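Local structure of cellulase (Bacillus sp. BG-CS10, 5E09) at residues 232-236 with 237-241; 247-250 with 251-255. The protein probably hydrolyses internal beta-1,4-glucosidic bonds of cellulose, as a halophilic family 5 glycoside hydrolase carrying a family 46 carbohydrate-binding module. One frame throughout, in Å; residues are numbered along the deposited sequence.

Contact 1 (232-236 with 237-241); sequences SVNVA and GYTRF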
ATOM      1  N   SER A 232      -5.117   1.296  -7.684  1.00 26.66           N
ATOM      2  CA  SER A 232      -4.014   0.848  -6.852  1.00 37.21           C
ATOM      3  C   SER A 232      -2.864   0.259  -7.668  1.00 33.76           C
ATOM      4  O   SER A 232      -1.724   0.286  -7.221  1.00 36.75           O
ATOM      5  CB  SER A 232      -4.501  -0.174  -5.821  1.00 34.58           C
ATOM      6  OG  SER A 232      -4.922  -1.367  -6.451  1.00 51.66           O
ATOM      7  N   VAL A 233      -3.155  -0.275  -8.853  1.00 33.48           N
ATOM      8  CA  VAL A 233      -2.099  -0.805  -9.716  1.00 33.91           C
ATOM      9  C   VAL A 233      -1.924   0.025 -10.985  1.00 36.77           C
ATOM     10  O   VAL A 233      -1.107  -0.318 -11.838  1.00 46.12           O
ATOM     11  CB  VAL A 233      -2.363  -2.280 -10.129  1.00 45.15           C
ATOM     12  CG1 VAL A 233      -2.494  -3.176  -8.899  1.00 34.61           C
ATOM     13  CG2 VAL A 233      -3.595  -2.380 -11.023  1.00 27.50           C
ATOM     14  N   ASN A 234      -2.694   1.105 -11.102  1.00 31.92           N
ATOM     15  CA  ASN A 234      -2.622   2.018 -12.246  1.00 39.70           C
ATOM     16  C   ASN A 234      -2.875   1.293 -13.564  1.00 43.07           C
ATOM     17  O   ASN A 234      -1.956   1.074 -14.357  1.00 37.02           O
ATOM     18  CB  ASN A 234      -1.266   2.740 -12.298  1.00 30.73           C
ATOM     19  CG  ASN A 234      -1.251   3.910 -13.297  1.00 39.89           C
ATOM     20  OD1 ASN A 234      -2.136   4.040 -14.145  1.00 37.22           O
ATOM     21  ND2 ASN A 234      -0.228   4.747 -13.207  1.00 35.81           N
ATOM     22  N   VAL A 235      -4.136   0.938 -13.787  1.00 39.16           N
ATOM     23  CA  VAL A 235      -4.558   0.276 -15.012  1.00 38.96           C
ATOM     24  C   VAL A 235      -5.949   0.788 -15.378  1.00 37.37           C
ATOM     25  O   VAL A 235      -6.631   1.379 -14.535  1.00 45.65           O
ATOM     26  CB  VAL A 235      -4.572  -1.262 -14.843  1.00 45.44           C
ATOM     27  CG1 VAL A 235      -5.747  -1.693 -13.966  1.00 31.44           C
ATOM     28  CG2 VAL A 235      -4.603  -1.963 -16.200  1.00 38.97           C
ATOM     29  N   ALA A 236      -6.350   0.583 -16.633  1.00 40.65           N
ATOM     30  CA  ALA A 236      -7.670   0.965 -17.138  1.00 40.08           C
ATOM     31  C   ALA A 236      -7.929   2.469 -17.065  1.00 42.54           C
ATOM     32  O   ALA A 236      -9.074   2.908 -17.174  1.00 41.89           O
ATOM     33  CB  ALA A 236      -8.760   0.220 -16.395  1.00 34.22           C
ATOM     34  N   GLY A 237      -6.871   3.253 -16.886  1.00 40.18           N
ATOM     35  CA  GLY A 237      -6.990   4.699 -16.942  1.00 35.09           C
ATOM     36  C   GLY A 237      -7.270   5.366 -15.614  1.00 35.52           C
ATOM     37  O   GLY A 237      -7.538   6.567 -15.568  1.00 41.46           O
ATOM     38  N   TYR A 238      -7.207   4.595 -14.531  1.00 42.74           N
ATOM     39  CA  TYR A 238      -7.400   5.140 -13.190  1.00 31.09           C
ATOM     40  C   TYR A 238      -6.087   5.704 -12.644  1.00 38.01           C
ATOM     41  O   TYR A 238      -5.500   5.167 -11.702  1.00 38.86           O
ATOM     42  CB  TYR A 238      -7.969   4.069 -12.259  1.00 33.78           C
ATOM     43  CG  TYR A 238      -9.412   3.744 -12.580  1.00 48.48           C
ATOM     44  CD1 TYR A 238      -9.744   2.964 -13.687  1.00 46.60           C
ATOM     45  CD2 TYR A 238     -10.444   4.240 -11.797  1.00 37.10           C
ATOM     46  CE1 TYR A 238     -11.062   2.683 -13.992  1.00 44.96           C
ATOM     47  CE2 TYR A 238     -11.763   3.964 -12.094  1.00 45.21           C
ATOM     48  CZ  TYR A 238     -12.067   3.187 -13.190  1.00 45.27           C
ATOM     49  OH  TYR A 238     -13.379   2.913 -13.481  1.00 53.04           O
ATOM     50  N   THR A 239      -5.633   6.792 -13.260  1.00 38.19           N
ATOM     51  CA  THR A 239      -4.374   7.427 -12.899  1.00 39.78           C
ATOM     52  C   THR A 239      -4.553   8.388 -11.725  1.00 33.26           C
ATOM     53  O   THR A 239      -3.597   8.681 -11.013  1.00 38.97           O
ATOM     54  CB  THR A 239      -3.773   8.200 -14.095  1.00 37.16           C
ATOM     55  OG1 THR A 239      -4.777   9.046 -14.657  1.00 38.00           O
ATOM     56  CG2 THR A 239      -3.294   7.246 -15.174  1.00 36.78           C
ATOM     57  N   ARG A 240      -5.775   8.877 -11.525  1.00 32.24           N
ATOM     58  CA  ARG A 240      -6.046   9.838 -10.461  1.00 35.19           C
ATOM     59  C   ARG A 240      -6.947   9.282  -9.372  1.00 43.11           C
ATOM     60  O   ARG A 240      -7.764   8.389  -9.598  1.00 44.42           O
ATOM     61  CB  ARG A 240      -6.673  11.124 -11.015  1.00 41.38           C
ATOM     62  CG  ARG A 240      -5.968  11.709 -12.219  1.00 46.17           C
ATOM     63  CD  ARG A 240      -6.627  12.994 -12.703  1.00 48.73           C
ATOM     64  NE  ARG A 240      -5.711  13.758 -13.546  1.00 74.91           N
ATOM     65  CZ  ARG A 240      -6.087  14.592 -14.513  1.00 82.79           C
ATOM     66  NH1 ARG A 240      -7.374  14.782 -14.774  1.00 83.27           N
ATOM     67  NH2 ARG A 240      -5.170  15.232 -15.230  1.00 72.04           N
ATOM     68  N   PHE A 241      -6.767   9.830  -8.176  1.00 43.25           N
ATOM     69  CA  PHE A 241      -7.595   9.499  -7.032  1.00 55.04           C
ATOM     70  C   PHE A 241      -8.959  10.155  -7.174  1.00 44.87           C
ATOM     71  O   PHE A 241      -9.171  11.254  -6.676  1.00 50.67           O
ATOM     72  CB  PHE A 241      -6.911   9.948  -5.740  1.00 35.85           C
ATOM     73  CG  PHE A 241      -7.715   9.673  -4.504  1.00 44.83           C
ATOM     74  CD1 PHE A 241      -7.952   8.372  -4.096  1.00 48.54           C
ATOM     75  CD2 PHE A 241      -8.229  10.714  -3.743  1.00 45.37           C
ATOM     76  CE1 PHE A 241      -8.694   8.106  -2.957  1.00 53.50           C
ATOM     77  CE2 PHE A 241      -8.969  10.457  -2.600  1.00 46.66           C
ATOM     78  CZ  PHE A 241      -9.202   9.148  -2.207  1.00 48.78           C
TER
HETATM   79  O   HOH W   1      -4.150   3.653 -16.391  1.00 47.47           O
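Val235 and Tyr238 close a type I' beta turn, with Ala236 and Gly237 at its corners, in the loop between helices 229-232 and 243-261. The backbone bond of the turn is long but straight: Tyr238 N donates to Val235 O over 3.3 Å at 171°. A side chain at Gly237 would run into Ala236 O at these backbone angles, which accounts for the glycine. Apolar contact is slight. With CG beside its own backbone N (chi1 -71°), Tyr238 folds its ring back along the turn, where CD1 lies 4.0 Å from Ala236 CB and Val235 O sits at the ring edge. Its hydroxyl is hydrogen-bonded to Glu244, and a leucine in its place would probably leave that carboxylate without this partner and the Ala236 methyl less covered. Among the polar contacts, Asn234, which ends helix 229-232 in a Schellman motif, gives its ND2 to Val283 O, while its OD1 lies 3.6 Å from Thr239 CG2. The Ala236 backbone is bonded to that of Phe479, in the C-terminal carbohydrate-binding domain. One water links the residue before the turn to its second corner, donating to Asn234 OD1 at 3.0 Å and accepting from Gly237 N at 2.8 Å.

Contact 2 (247-250 with 251-255); sequences QDII and DTFNR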
ATOM      1  N   GLN A 247     -15.259   6.290  -3.153  1.00 44.66           N
ATOM      2  CA  GLN A 247     -16.506   5.616  -2.830  1.00 40.67           C
ATOM      3  C   GLN A 247     -16.245   4.198  -2.360  1.00 53.54           C
ATOM      4  O   GLN A 247     -16.944   3.698  -1.478  1.00 46.50           O
ATOM      5  CB  GLN A 247     -17.449   5.605  -4.031  1.00 39.90           C
ATOM      6  CG  GLN A 247     -18.887   5.275  -3.665  1.00 41.05           C
ATOM      7  CD  GLN A 247     -19.456   6.240  -2.639  1.00 56.11           C
ATOM      8  OE1 GLN A 247     -19.342   7.457  -2.788  1.00 58.28           O
ATOM      9  NE2 GLN A 247     -20.065   5.703  -1.586  1.00 51.56           N
ATOM     10  N   ASP A 248     -15.235   3.556  -2.948  1.00 47.03           N
ATOM     11  CA  ASP A 248     -14.849   2.214  -2.526  1.00 39.09           C
ATOM     12  C   ASP A 248     -14.370   2.228  -1.079  1.00 40.31           C
ATOM     13  O   ASP A 248     -14.716   1.338  -0.285  1.00 44.21           O
ATOM     14  CB  ASP A 248     -13.763   1.646  -3.432  1.00 38.18           C
ATOM     15  CG  ASP A 248     -13.515   0.178  -3.173  1.00 49.82           C
ATOM     16  OD1 ASP A 248     -14.363  -0.642  -3.588  1.00 49.83           O
ATOM     17  OD2 ASP A 248     -12.482  -0.155  -2.547  1.00 46.72           O
ATOM     18  N   ILE A 249     -13.581   3.241  -0.730  1.00 41.78           N
ATOM     19  CA  ILE A 249     -13.191   3.401   0.675  1.00 49.86           C
ATOM     20  C   ILE A 249     -14.411   3.570   1.604  1.00 48.66           C
ATOM     21  O   ILE A 249     -14.568   2.854   2.623  1.00 41.29           O
ATOM     22  CB  ILE A 249     -12.250   4.602   0.847  1.00 43.72           C
ATOM     23  CG1 ILE A 249     -10.917   4.320   0.143  1.00 47.55           C
ATOM     24  CG2 ILE A 249     -12.048   4.919   2.322  1.00 42.00           C
ATOM     25  CD1 ILE A 249     -10.013   5.520   0.020  1.00 35.07           C
ATOM     26  N   ILE A 250     -15.279   4.508   1.236  1.00 48.56           N
ATOM     27  CA  ILE A 250     -16.453   4.825   2.045  1.00 45.82           C
ATOM     28  C   ILE A 250     -17.354   3.609   2.259  1.00 48.44           C
ATOM     29  O   ILE A 250     -17.709   3.297   3.394  1.00 46.46           O
ATOM     30  CB  ILE A 250     -17.267   5.970   1.411  1.00 59.25           C
ATOM     31  CG1 ILE A 250     -16.530   7.297   1.596  1.00 50.33           C
ATOM     32  CG2 ILE A 250     -18.656   6.056   2.027  1.00 48.00           C
ATOM     33  CD1 ILE A 250     -17.262   8.476   1.024  1.00 51.62           C
ATOM     34  N   ASP A 251     -17.710   2.923   1.176  1.00 40.76           N
ATOM     35  CA  ASP A 251     -18.557   1.735   1.261  1.00 43.19           C
ATOM     36  C   ASP A 251     -17.899   0.641   2.099  1.00 52.55           C
ATOM     37  O   ASP A 251     -18.514   0.098   3.046  1.00 57.44           O
ATOM     38  CB  ASP A 251     -18.876   1.195  -0.140  1.00 49.71           C
ATOM     39  CG  ASP A 251     -19.682   2.177  -0.984  1.00 67.26           C
ATOM     40  OD1 ASP A 251     -20.251   3.135  -0.418  1.00 67.36           O
ATOM     41  OD2 ASP A 251     -19.756   1.985  -2.217  1.00 64.25           O
ATOM     42  N   THR A 252     -16.647   0.327   1.756  1.00 40.07           N
ATOM     43  CA  THR A 252     -15.921  -0.732   2.449  1.00 48.28           C
ATOM     44  C   THR A 252     -15.964  -0.538   3.957  1.00 37.72           C
ATOM     45  O   THR A 252     -16.412  -1.420   4.714  1.00 47.97           O
ATOM     46  CB  THR A 252     -14.448  -0.808   2.005  1.00 45.98           C
ATOM     47  OG1 THR A 252     -14.380  -1.092   0.601  1.00 44.49           O
ATOM     48  CG2 THR A 252     -13.717  -1.893   2.779  1.00 38.16           C
ATOM     49  N   PHE A 253     -15.529   0.628   4.411  1.00 43.39           N
ATOM     50  CA  PHE A 253     -15.395   0.777   5.848  1.00 40.04           C
ATOM     51  C   PHE A 253     -16.711   1.156   6.522  1.00 38.92           C
ATOM     52  O   PHE A 253     -16.851   1.013   7.733  1.00 53.27           O
ATOM     53  CB  PHE A 253     -14.264   1.749   6.148  1.00 36.73           C
ATOM     54  CG  PHE A 253     -12.912   1.162   5.840  1.00 36.60           C
ATOM     55  CD1 PHE A 253     -12.361   0.207   6.677  1.00 29.73           C
ATOM     56  CD2 PHE A 253     -12.236   1.500   4.682  1.00 33.23           C
ATOM     57  CE1 PHE A 253     -11.138  -0.371   6.393  1.00 42.58           C
ATOM     58  CE2 PHE A 253     -11.007   0.931   4.387  1.00 51.82           C
ATOM     59  CZ  PHE A 253     -10.455  -0.009   5.246  1.00 41.02           C
ATOM     60  N   ASN A 254     -17.695   1.574   5.737  1.00 47.10           N
ATOM     61  CA  ASN A 254     -19.050   1.678   6.264  1.00 51.43           C
ATOM     62  C   ASN A 254     -19.559   0.315   6.687  1.00 48.79           C
ATOM     63  O   ASN A 254     -20.068   0.159   7.795  1.00 52.16           O
ATOM     64  CB  ASN A 254     -20.016   2.290   5.246  1.00 51.11           C
ATOM     65  CG  ASN A 254     -20.046   3.803   5.309  1.00 46.30           C
ATOM     66  OD1 ASN A 254     -19.527   4.408   6.247  1.00 51.04           O
ATOM     67  ND2 ASN A 254     -20.661   4.422   4.308  1.00 47.40           N
ATOM     68  N   ARG A 255     -19.425  -0.691   5.827  1.00 46.63           N
ATOM     69  CA  ARG A 255     -19.949  -1.983   6.245  1.00 44.50           C
ATOM     70  C   ARG A 255     -19.056  -2.636   7.308  1.00 46.62           C
ATOM     71  O   ARG A 255     -19.559  -3.364   8.176  1.00 47.06           O
ATOM     72  CB  ARG A 255     -20.162  -2.917   5.049  1.00 51.67           C
ATOM     73  CG  ARG A 255     -18.958  -3.218   4.217  1.00 65.28           C
ATOM     74  CD  ARG A 255     -19.303  -4.234   3.142  1.00 57.11           C
ATOM     75  NE  ARG A 255     -18.165  -4.456   2.263  1.00 52.52           N
ATOM     76  CZ  ARG A 255     -17.915  -3.735   1.177  1.00 48.09           C
ATOM     77  NH1 ARG A 255     -18.737  -2.756   0.830  1.00 44.25           N
ATOM     78  NH2 ARG A 255     -16.847  -4.000   0.437  1.00 58.70           N
TER
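Gln247 and Asp251, one helical turn apart, cross at a slant with their amide and carboxylate planes 51° apart. The glutamine chain is bent at chi2 (58°), which carries its amide toward the C-terminal end of the helix and lets NE2 donate to Asp251 OD1 at 2.8 Å; the acceptor lies near the amide plane, but the carboxylate is met from above its own plane. Thr252 turns inward to the backbone instead: its OG1, beside its own N (chi1 -61°), donates to Asp248 O at 2.6 Å. That oxygen also accepts Thr252 N at 3.0 Å, the two donors arriving from opposite faces of the carbonyl plane. The Asp248 carboxylate is hydrogen-bonded through OD2 to Tyr225 OH. Ile249 CG2 reaches the rim of the Phe253 ring at CD2, 4.2 Å away, while Thr252 CG2 covers one face of that ring over its centre. Ile250 and Asn254 run side by side, CG2 3.4 Å from ND2, and Asn254 OD1 accepts from Arg303. Ile249 and Phe253 pack on helix 286-302 and Tyr225, and the regular i to i+4 backbone bonds complete an amphipathic outer helix of the (beta/alpha)8 barrel, following strand 219-225.

In the fold
The two contacts follow one another along the chain, their centres about 18 Å apart, in the connection from barrel strand 219-225 to strand 267-272. Contact 1 forms the loop leading into helix 243-261, and contact 2 lies on that helix. They touch where Phe241 CE1 meets Ile249 CD1 at 4.2 Å, and Phe295 of helix 286-302 packs against both of these residues. The same helix takes a hydrogen bond from Phe241 N at Glu288 OE1. Their outer neighbours differ: residues 232-236 reach Phe479 and Phe482 of the C-terminal carbohydrate-binding domain, whereas residues 247-255 pack inside the catalytic domain, against strand 219-225 and the neighbouring helices. Together they join the inter-domain boundary to the catalytic barrel wall.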